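PDB 4IT1: putative glucarate dehydratase from Pseudomonas fluorescens, which probably catalyses the magnesium-dependent dehydration of D-glucarate to 5-dehydro-4-deoxy-D-glucarate, as a member of the mandelate racemase/muconate lactonizing enzyme family. Local coordinates for residues P272-T284 against F300-V312. Sequence-based numbering, arbitrary orientation.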
ATOM      1  N   PRO A 272      13.553  21.242 -15.171  1.00 40.70           N
ATOM      2  CA  PRO A 272      12.708  21.388 -13.976  1.00 43.56           C
ATOM      3  C   PRO A 272      11.195  21.363 -14.245  1.00 42.04           C
ATOM      4  O   PRO A 272      10.754  21.675 -15.352  1.00 42.68           O
ATOM      5  CB  PRO A 272      13.145  22.736 -13.407  1.00 42.32           C
ATOM      6  CG  PRO A 272      13.595  23.521 -14.600  1.00 49.70           C
ATOM      7  CD  PRO A 272      14.051  22.543 -15.659  1.00 46.24           C
ATOM      8  N   GLY A 273      10.423  20.954 -13.238  1.00 44.56           N
ATOM      9  CA  GLY A 273       8.961  21.025 -13.288  1.00 40.79           C
ATOM     10  C   GLY A 273       8.237  19.884 -13.985  1.00 44.19           C
ATOM     11  O   GLY A 273       8.739  19.298 -14.949  1.00 38.60           O
ATOM     12  N   LEU A 274       7.037  19.577 -13.499  1.00 42.06           N
ATOM     13  CA  LEU A 274       6.170  18.591 -14.146  1.00 43.88           C
ATOM     14  C   LEU A 274       5.936  18.879 -15.637  1.00 48.49           C
ATOM     15  O   LEU A 274       5.981  17.967 -16.477  1.00 41.84           O
ATOM     16  CB  LEU A 274       4.831  18.503 -13.419  1.00 40.69           C
ATOM     17  CG  LEU A 274       4.766  17.749 -12.098  1.00 45.69           C
ATOM     18  CD1 LEU A 274       3.346  17.790 -11.541  1.00 40.28           C
ATOM     19  CD2 LEU A 274       5.241  16.316 -12.276  1.00 38.75           C
ATOM     20  N   GLU A 275       5.716  20.151 -15.961  1.00 44.83           N
ATOM     21  CA  GLU A 275       5.391  20.543 -17.330  1.00 49.09           C
ATOM     22  C   GLU A 275       6.585  20.380 -18.266  1.00 50.20           C
ATOM     23  O   GLU A 275       6.435  19.885 -19.387  1.00 47.32           O
ATOM     24  CB  GLU A 275       4.842  21.975 -17.378  1.00 52.16           C
ATOM     25  CG  GLU A 275       3.511  22.162 -16.652  1.00 63.98           C
ATOM     26  CD  GLU A 275       3.650  22.578 -15.185  1.00 79.10           C
ATOM     27  OE1 GLU A 275       2.715  23.239 -14.684  1.00 89.26           O
ATOM     28  OE2 GLU A 275       4.673  22.264 -14.524  1.00 65.78           O
ATOM     29  N   GLY A 276       7.768  20.772 -17.794  1.00 50.91           N
ATOM     30  CA  GLY A 276       8.998  20.668 -18.581  1.00 44.99           C
ATOM     31  C   GLY A 276       9.397  19.226 -18.842  1.00 46.28           C
ATOM     32  O   GLY A 276       9.772  18.869 -19.966  1.00 48.13           O
ATOM     33  N   MET A 277       9.312  18.400 -17.802  1.00 42.40           N
ATOM     34  CA  MET A 277       9.598  16.969 -17.908  1.00 41.44           C
ATOM     35  C   MET A 277       8.654  16.287 -18.905  1.00 49.02           C
ATOM     36  O   MET A 277       9.100  15.521 -19.765  1.00 47.73           O
ATOM     37  CB  MET A 277       9.538  16.304 -16.534  1.00 36.19           C
ATOM     38  CG  MET A 277      10.670  16.726 -15.599  1.00 43.42           C
ATOM     39  SD  MET A 277      12.283  15.968 -15.931  1.00 43.04           S
ATOM     40  CE  MET A 277      11.965  14.346 -15.238  1.00 39.95           C
ATOM     41  N   ALA A 278       7.361  16.607 -18.815  1.00 49.91           N
ATOM     42  CA  ALA A 278       6.353  16.089 -19.745  1.00 51.00           C
ATOM     43  C   ALA A 278       6.673  16.479 -21.178  1.00 47.56           C
ATOM     44  O   ALA A 278       6.613  15.650 -22.083  1.00 53.22           O
ATOM     45  CB  ALA A 278       4.964  16.587 -19.368  1.00 48.18           C
ATOM     46  N   GLU A 279       7.022  17.745 -21.372  1.00 44.65           N
ATOM     47  CA  GLU A 279       7.270  18.284 -22.696  1.00 45.34           C
ATOM     48  C   GLU A 279       8.506  17.627 -23.286  1.00 46.70           C
ATOM     49  O   GLU A 279       8.513  17.236 -24.459  1.00 42.62           O
ATOM     50  CB  GLU A 279       7.415  19.803 -22.627  1.00 46.35           C
ATOM     51  CG  GLU A 279       7.874  20.480 -23.911  1.00 61.28           C
ATOM     52  CD  GLU A 279       6.766  20.713 -24.921  1.00 75.52           C
ATOM     53  OE1 GLU A 279       7.045  21.396 -25.929  1.00 81.04           O
ATOM     54  OE2 GLU A 279       5.628  20.224 -24.723  1.00 80.13           O
ATOM     55  N   LEU A 280       9.532  17.473 -22.452  1.00 40.62           N
ATOM     56  CA  LEU A 280      10.760  16.821 -22.863  1.00 41.10           C
ATOM     57  C   LEU A 280      10.479  15.404 -23.351  1.00 46.92           C
ATOM     58  O   LEU A 280      10.950  15.002 -24.426  1.00 47.25           O
ATOM     59  CB  LEU A 280      11.774  16.795 -21.714  1.00 36.67           C
ATOM     60  CG  LEU A 280      13.113  16.147 -22.053  1.00 38.02           C
ATOM     61  CD1 LEU A 280      13.776  16.841 -23.248  1.00 37.00           C
ATOM     62  CD2 LEU A 280      14.007  16.177 -20.828  1.00 33.75           C
ATOM     63  N   HIS A 281       9.708  14.654 -22.563  1.00 44.38           N
ATOM     64  CA  HIS A 281       9.349  13.301 -22.944  1.00 46.16           C
ATOM     65  C   HIS A 281       8.606  13.285 -24.282  1.00 45.83           C
ATOM     66  O   HIS A 281       9.016  12.587 -25.195  1.00 43.67           O
ATOM     67  CB  HIS A 281       8.541  12.610 -21.857  1.00 47.04           C
ATOM     68  CG  HIS A 281       8.060  11.250 -22.249  1.00 52.35           C
ATOM     69  ND1 HIS A 281       8.883  10.144 -22.262  1.00 50.17           N
ATOM     70  CD2 HIS A 281       6.842  10.820 -22.656  1.00 48.58           C
ATOM     71  CE1 HIS A 281       8.189   9.088 -22.647  1.00 48.79           C
ATOM     72  NE2 HIS A 281       6.950   9.472 -22.899  1.00 53.26           N
ATOM     73  N   LYS A 282       7.550  14.089 -24.407  1.00 49.40           N
ATOM     74  CA  LYS A 282       6.781  14.154 -25.651  1.00 49.16           C
ATOM     75  C   LYS A 282       7.687  14.392 -26.840  1.00 53.26           C
ATOM     76  O   LYS A 282       7.549  13.746 -27.874  1.00 58.43           O
ATOM     77  CB  LYS A 282       5.713  15.251 -25.587  1.00 49.22           C
ATOM     78  CG  LYS A 282       4.393  14.790 -24.993  1.00 56.63           C
ATOM     79  CD  LYS A 282       3.570  15.959 -24.474  1.00 66.62           C
ATOM     80  CE  LYS A 282       2.565  15.492 -23.431  1.00 76.90           C
ATOM     81  NZ  LYS A 282       2.219  16.564 -22.455  1.00 78.48           N
ATOM     82  N   ARG A 283       8.630  15.310 -26.672  1.00 58.42           N
ATOM     83  CA  ARG A 283       9.467  15.763 -27.770  1.00 55.44           C
ATOM     84  C   ARG A 283      10.571  14.787 -28.145  1.00 51.93           C
ATOM     85  O   ARG A 283      11.118  14.874 -29.239  1.00 62.86           O
ATOM     86  CB  ARG A 283      10.071  17.131 -27.443  1.00 59.92           C
ATOM     87  CG  ARG A 283       9.088  18.284 -27.557  1.00 64.88           C
ATOM     88  CD  ARG A 283       9.772  19.513 -28.118  1.00 77.58           C
ATOM     89  NE  ARG A 283      10.515  19.163 -29.326  1.00 85.77           N
ATOM     90  CZ  ARG A 283      11.403  19.949 -29.922  1.00 92.50           C
ATOM     91  NH1 ARG A 283      12.027  19.520 -31.015  1.00 86.18           N
ATOM     92  NH2 ARG A 283      11.669  21.155 -29.426  1.00 80.62           N
ATOM     93  N   THR A 284      10.904  13.872 -27.242  1.00 54.73           N
ATOM     94  CA  THR A 284      12.029  12.960 -27.460  1.00 54.85           C
ATOM     95  C   THR A 284      11.651  11.479 -27.353  1.00 58.85           C
ATOM     96  O   THR A 284      12.256  10.634 -28.010  1.00 55.93           O
ATOM     97  CB  THR A 284      13.168  13.214 -26.458  1.00 56.36           C
ATOM     98  OG1 THR A 284      12.710  12.908 -25.134  1.00 61.74           O
ATOM     99  CG2 THR A 284      13.654  14.664 -26.521  1.00 58.16           C
ATOM    100  N   PHE A 300       2.424  12.683  -7.297  1.00 42.05           N
ATOM    101  CA  PHE A 300       2.247  11.463  -8.093  1.00 40.54           C
ATOM    102  C   PHE A 300       0.986  11.586  -8.955  1.00 42.05           C
ATOM    103  O   PHE A 300       1.041  11.347 -10.160  1.00 43.01           O
ATOM    104  CB  PHE A 300       2.187  10.224  -7.187  1.00 38.51           C
ATOM    105  CG  PHE A 300       1.961   8.917  -7.925  1.00 44.35           C
ATOM    106  CD1 PHE A 300       0.676   8.516  -8.303  1.00 40.50           C
ATOM    107  CD2 PHE A 300       3.031   8.072  -8.217  1.00 43.16           C
ATOM    108  CE1 PHE A 300       0.471   7.320  -8.975  1.00 42.15           C
ATOM    109  CE2 PHE A 300       2.833   6.869  -8.883  1.00 40.00           C
ATOM    110  CZ  PHE A 300       1.552   6.492  -9.263  1.00 43.17           C
ATOM    111  N   ARG A 301      -0.126  11.983  -8.326  1.00 38.34           N
ATOM    112  CA  ARG A 301      -1.415  12.199  -8.993  1.00 38.47           C
ATOM    113  C   ARG A 301      -1.309  13.216 -10.129  1.00 39.51           C
ATOM    114  O   ARG A 301      -1.834  12.997 -11.223  1.00 40.78           O
ATOM    115  CB  ARG A 301      -2.481  12.657  -7.964  1.00 40.35           C
ATOM    116  CG  ARG A 301      -3.882  12.934  -8.525  1.00 43.00           C
ATOM    117  CD  ARG A 301      -4.875  13.471  -7.489  1.00 39.23           C
ATOM    118  NE  ARG A 301      -4.479  14.801  -7.011  1.00 57.76           N
ATOM    119  CZ  ARG A 301      -3.945  15.071  -5.814  1.00 62.95           C
ATOM    120  NH1 ARG A 301      -3.743  14.110  -4.914  1.00 65.52           N
ATOM    121  NH2 ARG A 301      -3.614  16.320  -5.506  1.00 59.18           N
ATOM    122  N   ARG A 302      -0.651  14.337  -9.860  1.00 38.80           N
ATOM    123  CA  ARG A 302      -0.515  15.385 -10.869  1.00 42.42           C
ATOM    124  C   ARG A 302       0.424  14.931 -11.991  1.00 40.91           C
ATOM    125  O   ARG A 302       0.223  15.284 -13.149  1.00 37.84           O
ATOM    126  CB  ARG A 302      -0.054  16.713 -10.243  1.00 40.48           C
ATOM    127  CG  ARG A 302      -1.082  17.340  -9.294  1.00 45.60           C
ATOM    128  CD  ARG A 302      -0.774  18.799  -8.952  1.00 44.94           C
ATOM    129  NE  ARG A 302       0.407  18.963  -8.100  1.00 44.77           N
ATOM    130  CZ  ARG A 302       0.417  18.913  -6.763  1.00 45.96           C
ATOM    131  NH1 ARG A 302      -0.700  18.702  -6.069  1.00 46.89           N
ATOM    132  NH2 ARG A 302       1.560  19.087  -6.113  1.00 36.35           N
ATOM    133  N   SER A 303       1.433  14.133 -11.654  1.00 39.37           N
ATOM    134  CA  SER A 303       2.355  13.624 -12.678  1.00 42.90           C
ATOM    135  C   SER A 303       1.639  12.681 -13.624  1.00 43.35           C
ATOM    136  O   SER A 303       1.804  12.757 -14.838  1.00 40.29           O
ATOM    137  CB  SER A 303       3.540  12.891 -12.056  1.00 47.91           C
ATOM    138  OG  SER A 303       4.479  12.554 -13.058  1.00 52.11           O
ATOM    139  N   VAL A 304       0.834  11.799 -13.044  1.00 43.25           N
ATOM    140  CA  VAL A 304       0.125  10.777 -13.794  1.00 48.82           C
ATOM    141  C   VAL A 304      -0.882  11.400 -14.756  1.00 46.97           C
ATOM    142  O   VAL A 304      -1.161  10.839 -15.812  1.00 47.70           O
ATOM    143  CB  VAL A 304      -0.538   9.768 -12.828  1.00 51.19           C
ATOM    144  CG1 VAL A 304      -1.814   9.179 -13.413  1.00 59.19           C
ATOM    145  CG2 VAL A 304       0.459   8.681 -12.447  1.00 46.91           C
ATOM    146  N   ALA A 305      -1.413  12.566 -14.382  1.00 49.77           N
ATOM    147  CA  ALA A 305      -2.355  13.308 -15.220  1.00 44.82           C
ATOM    148  C   ALA A 305      -1.682  13.922 -16.447  1.00 48.42           C
ATOM    149  O   ALA A 305      -2.319  14.086 -17.489  1.00 52.54           O
ATOM    150  CB  ALA A 305      -3.052  14.392 -14.401  1.00 41.00           C
ATOM    151  N   GLN A 306      -0.403  14.274 -16.317  1.00 52.93           N
ATOM    152  CA  GLN A 306       0.346  14.939 -17.395  1.00 51.96           C
ATOM    153  C   GLN A 306       1.300  13.998 -18.106  1.00 46.14           C
ATOM    154  O   GLN A 306       1.896  14.371 -19.109  1.00 54.39           O
ATOM    155  CB  GLN A 306       1.186  16.088 -16.836  1.00 47.17           C
ATOM    156  CG  GLN A 306       0.413  17.296 -16.350  1.00 58.26           C
ATOM    157  CD  GLN A 306       1.330  18.348 -15.758  1.00 60.13           C
ATOM    158  OE1 GLN A 306       1.187  18.720 -14.596  1.00 58.14           O
ATOM    159  NE2 GLN A 306       2.293  18.820 -16.552  1.00 53.96           N
ATOM    160  N   ASN A 307       1.468  12.795 -17.560  1.00 49.23           N
ATOM    161  CA  ASN A 307       2.528  11.866 -17.980  1.00 56.64           C
ATOM    162  C   ASN A 307       3.936  12.505 -17.999  1.00 48.79           C
ATOM    163  O   ASN A 307       4.667  12.407 -18.982  1.00 52.57           O
ATOM    164  CB  ASN A 307       2.172  11.209 -19.326  1.00 64.00           C
ATOM    165  CG  ASN A 307       3.133  10.101 -19.713  1.00 72.53           C
ATOM    166  OD1 ASN A 307       3.533   9.275 -18.884  1.00 79.64           O
ATOM    167  ND2 ASN A 307       3.514  10.079 -20.983  1.00 81.20           N
ATOM    168  N   SER A 308       4.309  13.148 -16.895  1.00 50.29           N
ATOM    169  CA  SER A 308       5.590  13.867 -16.791  1.00 46.33           C
ATOM    170  C   SER A 308       6.810  12.965 -16.675  1.00 47.53           C
ATOM    171  O   SER A 308       7.857  13.251 -17.264  1.00 56.03           O
ATOM    172  CB  SER A 308       5.586  14.812 -15.590  1.00 42.21           C
ATOM    173  OG  SER A 308       4.557  15.772 -15.696  1.00 45.51           O
ATOM    174  N   VAL A 309       6.680  11.898 -15.893  1.00 45.79           N
ATOM    175  CA  VAL A 309       7.797  11.000 -15.628  1.00 45.17           C
ATOM    176  C   VAL A 309       7.421   9.544 -15.868  1.00 50.50           C
ATOM    177  O   VAL A 309       6.260   9.153 -15.721  1.00 46.33           O
ATOM    178  CB  VAL A 309       8.365  11.173 -14.198  1.00 44.98           C
ATOM    179  CG1 VAL A 309       8.882  12.584 -14.007  1.00 45.04           C
ATOM    180  CG2 VAL A 309       7.330  10.827 -13.136  1.00 46.46           C
ATOM    181  N   GLN A 310       8.421   8.751 -16.233  1.00 44.96           N
ATOM    182  CA  GLN A 310       8.221   7.343 -16.532  1.00 43.42           C
ATOM    183  C   GLN A 310       8.776   6.469 -15.417  1.00 44.22           C
ATOM    184  O   GLN A 310       8.478   5.283 -15.357  1.00 42.16           O
ATOM    185  CB  GLN A 310       8.883   6.999 -17.863  1.00 44.32           C
ATOM    186  CG  GLN A 310       8.220   7.665 -19.063  1.00 48.53           C
ATOM    187  CD  GLN A 310       8.434   9.172 -19.102  1.00 54.11           C
ATOM    188  OE1 GLN A 310       9.571   9.651 -19.075  1.00 44.94           O
ATOM    189  NE2 GLN A 310       7.335   9.929 -19.165  1.00 49.80           N
ATOM    190  N   ILE A 311       9.573   7.073 -14.530  1.00 38.01           N
ATOM    191  CA  ILE A 311      10.252   6.347 -13.462  1.00 41.73           C
ATOM    192  C   ILE A 311      10.309   7.194 -12.192  1.00 41.57           C
ATOM    193  O   ILE A 311      10.757   8.340 -12.223  1.00 47.07           O
ATOM    194  CB  ILE A 311      11.705   5.959 -13.851  1.00 37.26           C
ATOM    195  CG1 ILE A 311      11.735   5.029 -15.073  1.00 44.13           C
ATOM    196  CG2 ILE A 311      12.409   5.310 -12.669  1.00 36.33           C
ATOM    197  CD1 ILE A 311      12.928   5.241 -15.991  1.00 44.76           C
ATOM    198  N   VAL A 312       9.870   6.617 -11.081  1.00 40.64           N
ATOM    199  CA  VAL A 312       9.938   7.279  -9.791  1.00 47.35           C
ATOM    200  C   VAL A 312      11.048   6.670  -8.940  1.00 50.78           C
ATOM    201  O   VAL A 312      11.057   5.462  -8.686  1.00 48.69           O
ATOM    202  CB  VAL A 312       8.597   7.196  -9.029  1.00 46.64           C
ATOM    203  CG1 VAL A 312       8.711   7.892  -7.679  1.00 37.98           C
ATOM    204  CG2 VAL A 312       7.477   7.821  -9.852  1.00 41.70           C
TER
HETATM  205  O   HOH W   1       4.890  13.600 -21.589  1.00 54.08           O
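The imidazole of His281 lies flat against the side-chain amide of Gln310. Their planes are 18° apart, and Gln310 NE2 sits over the centre of the ring, 3.4 Å from His281 CG. The pair is stacked rather than hydrogen-bonded. His281 ND1 bonds instead to Leu286 O, and Gln310 OE1 to Leu288 N, so both flat groups are fixed from outside the contact. CG of His281 is anti to the backbone N (chi1 176°), which swings the ring across to Gln310. The amide of Asn307 is nearly perpendicular to the same ring, with ND2 3.8 Å from His281 CD2. With an alanine here, the Gln310 amide would probably lose its stacking partner and Leu286 O its imidazole donor.

At the start of helix 274-284, Ser308 OG donates to Leu274 O over 2.7 Å. The hydroxyl comes from above the carbonyl plane, while Ala278 N reaches the same oxygen from the opposite face. Leu274 CD2 packs on Ser308 and, at 3.8 Å, on Ser303 CB; its CD1 meets Arg302 CB. Gln306 lies across Leu274 at about a right angle, with its NE2 3.6 Å from Glu275 CG. A water donates to both Ala278 O and Asn307 O.

Deeper in, Met277 CE touches Val309 CG1 at 3.8 Å, and Met277 also packs on Leu288. In this enolase-superfamily barrel, helix 274-284 thus packs against the C-terminal half of helix 297-306 and the turn leading into strand 311-314. Strand 288-290 lies beneath, paired in parallel with strand 311-314, and helix 250-260 flanks helix 274-284 through Leu280.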